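Membrane-bound lytic murein transglycosylase (PDB 2PNW) probably cleaves the glycan strands of peptidoglycan as a lytic transglycosylase of the MltA family. Local coordinates at residues A[34-37]-A[38-42]. Sequence-based numbering, arbitrary orientation.
Sequences TILS and HLRNA
Toward the C-terminal end of helix 28-39, successive i to i+4 backbone hydrogen bonds run from His38 N to Thr34 O, Leu39 N to Ile35 O (2.8 Å) and Arg40 N to Leu36 O, and i to i+3 pairing joins them in a weak hydrogen bond from Arg40 N to Ser37 O and another hydrogen bond from Asn41 N to His38 O.

Arg40 reaches back over Leu36. Its CG lies beside the backbone N (chi1 -74°), which turns the chain back, and extension from CG to NE gives it the reach to lay the guanidinium across the leucine. Leu36 CD2 sits against one flat side of that group, off its centre, 3.6 Å from Arg40 NH2. Leu36 CG is anti to its backbone N (chi1 -175°), and this brings the branch under the arginine. Glu62 and Glu65 of helix 54-66 form salt bridges with Arg40 NH2.

Ile35 and Leu39 run alongside each other, with Ile35 CG2 3.9 Å from Leu39 CD1. Ile35 packs on Leu61, Leu39 on Val58, and both touch Tyr45.

This is the C-terminal part of a helix packed against a neighbouring helix, with an apolar i to i+4 pair and a leucine under an arginine; the salt bridges tie Arg40 to helix 54-66.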
ATOM      1  N   THR A  34     -11.596   8.196  11.234  1.00 15.39           N
ATOM      2  CA  THR A  34     -11.963   6.917  10.630  1.00 15.51           C
ATOM      3  C   THR A  34     -11.214   5.770  11.328  1.00 15.76           C
ATOM      4  O   THR A  34     -11.776   4.681  11.492  1.00 14.26           O
ATOM      5  CB  THR A  34     -11.711   6.831   9.074  1.00 16.23           C
ATOM      6  OG1 THR A  34     -10.314   6.951   8.792  1.00 17.23           O
ATOM      7  CG2 THR A  34     -12.440   7.938   8.344  1.00 18.29           C
ATOM      8  N   ILE A  35      -9.956   6.013  11.699  1.00 15.10           N
ATOM      9  CA  ILE A  35      -9.157   4.994  12.420  1.00 15.45           C
ATOM     10  C   ILE A  35      -9.800   4.715  13.780  1.00 15.84           C
ATOM     11  O   ILE A  35      -9.945   3.553  14.177  1.00 15.71           O
ATOM     12  CB  ILE A  35      -7.713   5.451  12.626  1.00 15.47           C
ATOM     13  CG1 ILE A  35      -7.031   5.665  11.256  1.00 16.06           C
ATOM     14  CG2 ILE A  35      -6.902   4.350  13.365  1.00 13.39           C
ATOM     15  CD1 ILE A  35      -5.759   6.541  11.413  1.00 16.65           C
ATOM     16  N   LEU A  36     -10.206   5.786  14.470  1.00 15.72           N
ATOM     17  CA  LEU A  36     -10.810   5.601  15.807  1.00 16.55           C
ATOM     18  C   LEU A  36     -12.122   4.812  15.718  1.00 16.87           C
ATOM     19  O   LEU A  36     -12.349   3.880  16.497  1.00 16.76           O
ATOM     20  CB  LEU A  36     -11.015   6.939  16.524  1.00 16.25           C
ATOM     21  CG  LEU A  36     -11.527   6.893  17.989  1.00 15.74           C
ATOM     22  CD1 LEU A  36     -10.684   5.977  18.915  1.00 15.93           C
ATOM     23  CD2 LEU A  36     -11.578   8.295  18.569  1.00 17.02           C
ATOM     24  N   SER A  37     -12.976   5.184  14.769  1.00 17.34           N
ATOM     25  CA  SER A  37     -14.212   4.446  14.508  1.00 18.24           C
ATOM     26  C   SER A  37     -13.926   2.980  14.215  1.00 18.18           C
ATOM     27  O   SER A  37     -14.612   2.083  14.729  1.00 18.42           O
ATOM     28  CB  SER A  37     -14.981   5.111  13.341  1.00 18.98           C
ATOM     29  OG  SER A  37     -16.211   4.449  13.097  1.00 22.92           O
ATOM     30  N   HIS A  38     -12.926   2.719  13.373  1.00 17.86           N
ATOM     31  CA  HIS A  38     -12.567   1.346  13.062  1.00 17.62           C
ATOM     32  C   HIS A  38     -12.119   0.602  14.336  1.00 17.86           C
ATOM     33  O   HIS A  38     -12.561  -0.531  14.591  1.00 17.85           O
ATOM     34  CB  HIS A  38     -11.462   1.289  12.000  1.00 17.97           C
ATOM     35  CG  HIS A  38     -10.932  -0.090  11.770  1.00 18.17           C
ATOM     36  ND1 HIS A  38     -11.668  -1.069  11.131  1.00 18.65           N
ATOM     37  CD2 HIS A  38      -9.752  -0.662  12.107  1.00 19.50           C
ATOM     38  CE1 HIS A  38     -10.966  -2.192  11.100  1.00 16.86           C
ATOM     39  NE2 HIS A  38      -9.804  -1.972  11.687  1.00 19.55           N
ATOM     40  N   LEU A  39     -11.233   1.212  15.122  1.00 16.38           N
ATOM     41  CA  LEU A  39     -10.674   0.496  16.292  1.00 16.84           C
ATOM     42  C   LEU A  39     -11.709   0.284  17.395  1.00 18.20           C
ATOM     43  O   LEU A  39     -11.527  -0.584  18.262  1.00 18.57           O
ATOM     44  CB  LEU A  39      -9.444   1.209  16.831  1.00 16.79           C
ATOM     45  CG  LEU A  39      -8.241   1.183  15.878  1.00 15.09           C
ATOM     46  CD1 LEU A  39      -7.113   1.959  16.477  1.00 15.29           C
ATOM     47  CD2 LEU A  39      -7.778  -0.280  15.591  1.00 15.77           C
ATOM     48  N   ARG A  40     -12.791   1.066  17.351  1.00 18.28           N
ATOM     49  CA  ARG A  40     -13.905   0.878  18.303  1.00 19.61           C
ATOM     50  C   ARG A  40     -14.864  -0.224  17.871  1.00 20.72           C
ATOM     51  O   ARG A  40     -15.797  -0.561  18.617  1.00 22.03           O
ATOM     52  CB  ARG A  40     -14.673   2.180  18.476  1.00 18.72           C
ATOM     53  CG  ARG A  40     -13.900   3.198  19.320  1.00 18.68           C
ATOM     54  CD  ARG A  40     -14.620   4.544  19.319  1.00 20.96           C
ATOM     55  NE  ARG A  40     -14.065   5.453  20.322  1.00 23.05           N
ATOM     56  CZ  ARG A  40     -14.303   6.765  20.365  1.00 24.39           C
ATOM     57  NH1 ARG A  40     -15.071   7.351  19.439  1.00 21.45           N
ATOM     58  NH2 ARG A  40     -13.752   7.499  21.328  1.00 23.26           N
ATOM     59  N   ASN A  41     -14.642  -0.789  16.686  1.00 21.20           N
ATOM     60  CA  ASN A  41     -15.591  -1.814  16.191  0.50 22.32           C
ATOM     61  C   ASN A  41     -14.904  -2.877  15.350  1.00 22.93           C
ATOM     62  O   ASN A  41     -15.544  -3.573  14.521  1.00 24.52           O
ATOM     63  CB  ASN A  41     -16.781  -1.177  15.441  0.50 22.36           C
ATOM     64  CG  ASN A  41     -18.010  -2.119  15.314  0.50 23.47           C
ATOM     65  OD1 ASN A  41     -18.225  -3.039  16.119  0.50 24.13           O
ATOM     66  ND2 ASN A  41     -18.830  -1.863  14.302  0.50 23.82           N
ATOM     67  N   ALA A  42     -13.614  -3.077  15.616  1.00 21.01           N
ATOM     68  CA  ALA A  42     -12.873  -4.143  14.941  1.00 21.10           C
ATOM     69  C   ALA A  42     -11.735  -4.594  15.830  1.00 20.63           C
ATOM     70  O   ALA A  42     -11.432  -3.921  16.812  1.00 21.51           O
ATOM     71  CB  ALA A  42     -12.312  -3.639  13.579  1.00 20.28           C
TER